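Local structure of restriction endonuclease R.BpuJI (Bacillus pumilus, 2VLA) at residues Q134-P139 / A244-N249; L142-T147 / I175-V180. The protein is a restriction endonuclease that probably cleaves DNA through another part of the chain, the piece described here being the domain that recognises its cognate sequence. All coordinates share one frame; numbering follows the deposited sequence. Where two conformers were deposited one is given.

Interaction 1. Residues Q134-P139 / A244-N249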
loop_
_atom_site.group_PDB
_atom_site.type_symbol
_atom_site.label_atom_id
_atom_site.label_comp_id
_atom_site.label_asym_id
_atom_site.label_seq_id
_atom_site.Cartn_x
_atom_site.Cartn_y
_atom_site.Cartn_z
ATOM N N GLN A 134 10.061 -5.831 -7.781
ATOM C CA GLN A 134 9.730 -4.599 -8.536
ATOM C C GLN A 134 8.365 -4.734 -9.158
ATOM O O GLN A 134 8.175 -5.457 -10.118
ATOM C CB GLN A 134 10.777 -4.236 -9.617
ATOM C CG GLN A 134 11.521 -5.329 -10.180
ATOM C CD GLN A 134 12.556 -4.838 -11.212
ATOM O OE1 GLN A 134 12.659 -3.626 -11.506
ATOM N NE2 GLN A 134 13.307 -5.776 -11.783
ATOM N N ILE A 135 7.386 -4.060 -8.561
ATOM C CA ILE A 135 6.024 -4.191 -8.998
ATOM C C ILE A 135 5.174 -3.005 -8.555
ATOM O O ILE A 135 5.381 -2.443 -7.474
ATOM C CB ILE A 135 5.400 -5.506 -8.448
ATOM C CG1 ILE A 135 4.130 -5.868 -9.224
ATOM C CG2 ILE A 135 5.131 -5.392 -6.932
ATOM C CD1 ILE A 135 4.398 -6.399 -10.629
ATOM N N ARG A 136 4.224 -2.630 -9.401
ATOM C CA ARG A 136 3.131 -1.753 -9.009
ATOM C C ARG A 136 1.945 -2.642 -8.712
ATOM O O ARG A 136 1.242 -3.086 -9.606
ATOM C CB ARG A 136 2.768 -0.802 -10.169
ATOM C CG ARG A 136 3.938 0.016 -10.724
ATOM C CD ARG A 136 3.435 1.005 -11.733
ATOM N NE ARG A 136 4.522 1.673 -12.419
ATOM C CZ ARG A 136 4.440 2.893 -12.915
ATOM N NH1 ARG A 136 3.322 3.595 -12.778
ATOM N NH2 ARG A 136 5.469 3.401 -13.571
ATOM N N GLN A 137 1.725 -2.945 -7.422
ATOM C CA GLN A 137 0.866 -4.076 -7.098
ATOM C C GLN A 137 -0.616 -3.804 -7.340
ATOM O O GLN A 137 -1.355 -4.718 -7.675
ATOM C CB GLN A 137 1.091 -4.566 -5.648
ATOM C CG GLN A 137 0.537 -3.681 -4.521
ATOM C CD GLN A 137 1.528 -2.652 -4.012
ATOM O OE1 GLN A 137 2.312 -2.072 -4.779
ATOM N NE2 GLN A 137 1.468 -2.375 -2.714
ATOM N N PHE A 138 -1.037 -2.554 -7.276
ATOM C CA PHE A 138 -2.467 -2.281 -7.463
ATOM C C PHE A 138 -2.911 -2.324 -8.939
ATOM O O PHE A 138 -3.865 -3.005 -9.278
ATOM C CB PHE A 138 -2.883 -1.001 -6.739
ATOM C CG PHE A 138 -2.862 -1.149 -5.244
ATOM C CD1 PHE A 138 -3.749 -1.998 -4.638
ATOM C CD2 PHE A 138 -1.917 -0.551 -4.488
ATOM C CE1 PHE A 138 -3.745 -2.180 -3.206
ATOM C CE2 PHE A 138 -1.876 -0.724 -3.088
ATOM C CZ PHE A 138 -2.817 -1.555 -2.460
ATOM N N PRO A 139 -2.137 -1.689 -9.852
ATOM C CA PRO A 139 -2.384 -1.996 -11.243
ATOM C C PRO A 139 -2.399 -3.511 -11.526
ATOM O O PRO A 139 -3.259 -4.001 -12.250
ATOM C CB PRO A 139 -1.224 -1.286 -11.953
ATOM C CG PRO A 139 -0.963 -0.100 -11.086
ATOM C CD PRO A 139 -1.137 -0.624 -9.683
ATOM N N ALA A 244 -5.313 -0.178 -14.120
ATOM C CA ALA A 244 -4.906 -1.541 -14.511
ATOM C C ALA A 244 -3.865 -1.523 -15.625
ATOM O O ALA A 244 -3.025 -2.390 -15.689
ATOM C CB ALA A 244 -6.092 -2.341 -14.954
ATOM N N GLN A 245 -3.940 -0.512 -16.486
ATOM C CA GLN A 245 -3.075 -0.452 -17.680
ATOM C C GLN A 245 -1.606 -0.241 -17.341
ATOM O O GLN A 245 -0.750 -0.434 -18.185
ATOM C CB GLN A 245 -3.570 0.635 -18.646
ATOM C CG GLN A 245 -4.698 0.145 -19.538
ATOM C CD GLN A 245 -5.514 1.262 -20.149
ATOM O OE1 GLN A 245 -5.194 2.442 -19.998
ATOM N NE2 GLN A 245 -6.588 0.894 -20.837
ATOM N N PHE A 246 -1.312 0.103 -16.095
ATOM C CA PHE A 246 0.063 0.222 -15.632
ATOM C C PHE A 246 0.648 -1.091 -15.085
ATOM O O PHE A 246 1.761 -1.100 -14.568
ATOM C CB PHE A 246 0.180 1.326 -14.570
ATOM C CG PHE A 246 -0.127 2.687 -15.084
ATOM C CD1 PHE A 246 -1.434 3.123 -15.194
ATOM C CD2 PHE A 246 0.898 3.529 -15.513
ATOM C CE1 PHE A 246 -1.724 4.374 -15.666
ATOM C CE2 PHE A 246 0.621 4.782 -16.009
ATOM C CZ PHE A 246 -0.691 5.202 -16.123
ATOM N N TRP A 247 -0.087 -2.194 -15.214
ATOM C CA TRP A 247 0.337 -3.443 -14.593
ATOM C C TRP A 247 1.705 -3.918 -15.017
ATOM O O TRP A 247 2.418 -4.569 -14.233
ATOM C CB TRP A 247 -0.681 -4.554 -14.836
ATOM C CG TRP A 247 -0.759 -5.058 -16.276
ATOM C CD1 TRP A 247 -1.667 -4.682 -17.228
ATOM C CD2 TRP A 247 0.063 -6.079 -16.901
ATOM N NE1 TRP A 247 -1.445 -5.372 -18.392
ATOM C CE2 TRP A 247 -0.407 -6.246 -18.203
ATOM C CE3 TRP A 247 1.139 -6.847 -16.476
ATOM C CZ2 TRP A 247 0.177 -7.136 -19.092
ATOM C CZ3 TRP A 247 1.736 -7.708 -17.374
ATOM C CH2 TRP A 247 1.237 -7.862 -18.649
ATOM N N GLY A 248 2.068 -3.640 -16.271
ATOM C CA GLY A 248 3.339 -4.120 -16.829
ATOM C C GLY A 248 4.493 -3.150 -16.711
ATOM O O GLY A 248 5.600 -3.451 -17.163
ATOM N N ASN A 249 4.256 -2.006 -16.076
ATOM C CA ASN A 249 5.280 -0.980 -15.922
ATOM C C ASN A 249 6.233 -1.283 -14.778
ATOM O O ASN A 249 5.805 -1.681 -13.691
ATOM C CB ASN A 249 4.642 0.379 -15.677
ATOM C CG ASN A 249 4.054 0.994 -16.934
ATOM O OD1 ASN A 249 3.416 0.309 -17.733
ATOM N ND2 ASN A 249 4.228 2.322 -17.092
HETATM O O HOH W 1 4.035 -3.304 -12.251
#
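P139, in the first turn of helix 137-150, packs into the bend of residues 244-249, the end of helix 237-244 and the turns after it, and this is the tight, apolar part of the contact. Its CB lies 3.6 Å from W247 N and its CG 3.9 Å from F246 CB, while P139 O approaches A244 CA at 3.7 Å. Two successive type I turns, A244 to W247 and F246 to N249, fold the chain there. The R136 side is as close but more polar, and it borders the solvent through the partly exposed F246 and N249. The R136 chain runs extended from CG to NE. N249 CB sits over one face of the guanidinium, 3.5 Å from NE, with the asparagine amide turned 79° from its plane. The F246 ring plane is nearly parallel to the guanidinium (17°), but the two meet obliquely, F246 CD2 3.7 Å from R136 NH1. No direct hydrogen bond crosses between the segments; one water accepts from the backbone N of R136 (2.9 Å from N to the water oxygen) and donates to W247 O and N249 O. NE and NH2 are bound just beyond, NE by K250 O and NH2 in a salt bridge to E252 OE1. The chemistry is thus divided: P139 packs its ring carbons against the backbone of F246 and W247 and the CB of F246, a water joins the backbones, and the buried charge of R136 is probably balanced by E252.

Interaction 2. Residues L142-T147 / I175-V180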
loop_
_atom_site.group_PDB
_atom_site.type_symbol
_atom_site.label_atom_id
_atom_site.label_comp_id
_atom_site.label_asym_id
_atom_site.label_seq_id
_atom_site.Cartn_x
_atom_site.Cartn_y
_atom_site.Cartn_z
ATOM N N LEU A 142 -5.601 -5.256 -10.167
ATOM C CA LEU A 142 -6.728 -4.898 -10.983
ATOM C C LEU A 142 -6.700 -5.670 -12.339
ATOM O O LEU A 142 -7.723 -6.152 -12.800
ATOM C CB LEU A 142 -6.729 -3.391 -11.229
ATOM C CG LEU A 142 -7.128 -2.555 -9.991
ATOM C CD1 LEU A 142 -6.966 -1.089 -10.358
ATOM C CD2 LEU A 142 -8.591 -2.864 -9.507
ATOM N N GLN A 143 -5.520 -5.794 -12.962
ATOM C CA GLN A 143 -5.442 -6.555 -14.183
ATOM C C GLN A 143 -5.720 -8.051 -13.982
ATOM O O GLN A 143 -6.365 -8.680 -14.805
ATOM C CB GLN A 143 -4.087 -6.353 -14.858
ATOM C CG GLN A 143 -3.965 -7.022 -16.250
ATOM C CD GLN A 143 -4.823 -6.356 -17.295
ATOM O OE1 GLN A 143 -5.253 -5.232 -17.135
ATOM N NE2 GLN A 143 -4.944 -7.006 -18.441
ATOM N N VAL A 144 -5.237 -8.613 -12.872
ATOM C CA VAL A 144 -5.548 -10.006 -12.548
ATOM C C VAL A 144 -7.090 -10.193 -12.414
ATOM O O VAL A 144 -7.661 -11.138 -12.939
ATOM C CB VAL A 144 -4.837 -10.436 -11.245
ATOM C CG1 VAL A 144 -5.427 -11.749 -10.675
ATOM C CG2 VAL A 144 -3.342 -10.583 -11.465
ATOM N N LEU A 145 -7.745 -9.248 -11.738
ATOM C CA LEU A 145 -9.200 -9.335 -11.559
ATOM C C LEU A 145 -9.943 -9.186 -12.900
ATOM O O LEU A 145 -10.929 -9.899 -13.154
ATOM C CB LEU A 145 -9.673 -8.279 -10.553
ATOM C CG LEU A 145 -9.257 -8.534 -9.094
ATOM C CD1 LEU A 145 -9.562 -7.311 -8.259
ATOM C CD2 LEU A 145 -9.951 -9.775 -8.523
ATOM N N LEU A 146 -9.478 -8.264 -13.757
ATOM C CA LEU A 146 -10.079 -8.114 -15.097
ATOM C C LEU A 146 -9.930 -9.408 -15.877
ATOM O O LEU A 146 -10.865 -9.874 -16.512
ATOM C CB LEU A 146 -9.423 -6.975 -15.879
ATOM C CG LEU A 146 -9.826 -5.559 -15.467
ATOM C CD1 LEU A 146 -8.862 -4.578 -16.083
ATOM C CD2 LEU A 146 -11.262 -5.232 -15.874
ATOM N N THR A 147 -8.727 -9.969 -15.832
ATOM C CA THR A 147 -8.417 -11.191 -16.566
ATOM C C THR A 147 -9.217 -12.388 -16.032
ATOM O O THR A 147 -9.712 -13.205 -16.799
ATOM C CB THR A 147 -6.907 -11.471 -16.548
ATOM O OG1 THR A 147 -6.226 -10.349 -17.102
ATOM C CG2 THR A 147 -6.538 -12.745 -17.358
ATOM N N ILE A 175 5.847 -12.272 -14.089
ATOM C CA ILE A 175 4.677 -13.070 -14.438
ATOM C C ILE A 175 3.541 -12.205 -14.983
ATOM O O ILE A 175 3.166 -11.218 -14.359
ATOM C CB ILE A 175 4.136 -13.801 -13.172
ATOM C CG1 ILE A 175 5.252 -14.602 -12.469
ATOM C CG2 ILE A 175 2.956 -14.695 -13.536
ATOM C CD1 ILE A 175 5.910 -15.683 -13.362
ATOM N N LYS A 176 2.939 -12.653 -16.093
ATOM C CA LYS A 176 1.746 -11.996 -16.654
ATOM C C LYS A 176 0.457 -12.446 -15.934
ATOM O O LYS A 176 0.314 -13.610 -15.568
ATOM C CB LYS A 176 1.633 -12.285 -18.141
ATOM C CG LYS A 176 2.843 -11.773 -18.944
ATOM C CD LYS A 176 2.528 -11.635 -20.409
ATOM C CE LYS A 176 3.712 -11.035 -21.173
ATOM N NZ LYS A 176 3.868 -9.560 -20.931
ATOM N N PRO A 177 -0.476 -11.510 -15.719
ATOM C CA PRO A 177 -1.750 -11.877 -15.105
ATOM C C PRO A 177 -2.419 -13.098 -15.711
ATOM O O PRO A 177 -2.907 -13.935 -14.993
ATOM C CB PRO A 177 -2.575 -10.618 -15.275
ATOM C CG PRO A 177 -1.576 -9.540 -15.147
ATOM C CD PRO A 177 -0.384 -10.061 -15.929
ATOM N N ILE A 178 -2.359 -13.276 -17.019
ATOM C CA ILE A 178 -2.984 -14.459 -17.602
ATOM C C ILE A 178 -2.315 -15.757 -17.126
ATOM O O ILE A 178 -2.976 -16.791 -16.995
ATOM C CB ILE A 178 -2.989 -14.431 -19.174
ATOM C CG1 ILE A 178 -3.806 -15.627 -19.687
ATOM C CG2 ILE A 178 -1.539 -14.419 -19.769
ATOM C CD1 ILE A 178 -5.305 -15.565 -19.335
ATOM N N GLU A 179 -1.005 -15.716 -16.885
ATOM C CA GLU A 179 -0.325 -16.882 -16.298
ATOM C C GLU A 179 -0.870 -17.246 -14.922
ATOM O O GLU A 179 -0.946 -18.421 -14.575
ATOM C CB GLU A 179 1.153 -16.634 -16.177
ATOM C CG GLU A 179 1.868 -16.542 -17.463
ATOM C CD GLU A 179 3.339 -16.234 -17.260
ATOM O OE1 GLU A 179 4.102 -17.173 -16.882
ATOM O OE2 GLU A 179 3.720 -15.058 -17.399
ATOM N N VAL A 180 -1.182 -16.231 -14.110
ATOM C CA VAL A 180 -1.730 -16.449 -12.788
ATOM C C VAL A 180 -3.098 -17.104 -12.921
ATOM O O VAL A 180 -3.389 -18.104 -12.269
ATOM C CB VAL A 180 -1.848 -15.118 -12.019
ATOM C CG1 VAL A 180 -2.572 -15.338 -10.690
ATOM C CG2 VAL A 180 -0.464 -14.527 -11.773
#
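Q143 and P177 cross at about a right angle, the aliphatic part of the glutamine meeting the proline ring, with Q143 CG 3.6 Å from P177 CG. The glutamine reaches it with CG swung anti to its own nitrogen (chi1 -174°), and a bend at chi2 then turns the amide aside, so that methylene rather than amide touches the ring. V144 meets the same proline obliquely, its CG2 resting 3.9 Å from P177 CB. T147, one turn on from Q143 along helix 137-150, adds a third neighbour and again lies roughly perpendicular to its partners. Its methyl CG2 abuts I178 CD1 at 3.7 Å, while OG1 stands 4.1 Å from P177 CB. That hydroxyl is turned back to its own helix, giving a 2.8 Å hydrogen bond to Q143 O. The donor is tilted 35° from the carbonyl plane, and T147 N reaches the same oxygen from the opposite face, so two bonds from one residue grip Q143 O. On the other segment, K176 is the N-cap of helix 177-189, and its backbone N-H donates an almost straight bond (171°) to E179 OE2, met from above the carboxylate plane: the N3-to-N-cap half of a capping box. The other oxygen of E179 accepts from the N-terminal nitrogen of M1. No hydrogen bond crosses the contact. The arrangement is that of a capped N-terminal helix turn, P177 its first residue, packed on the flank of helix 137-150 within the mainly helical DNA-recognition domain.

Both interactions use helix 137-150: interaction 1 its first turn, interaction 2 the turns after it, with centres 10 Å apart. W247 joins them, since its CD1 lies 3.4 Å from Q143 CG and its CZ3 3.5 Å from P177 CD, so the indole of one contact lies against the proline and glutamine of the other. A244 CB adds packing against L146 CD1. Between them the two contacts supply I135, W247, N249, I175 and K176, among others, to the pocket of a bound polyether, probably a crystallisation additive, about 4 Å from the W247 side chain. The bound DNA is farther off, its nearest atoms about 12 Å from interaction 1 and 16 Å from interaction 2.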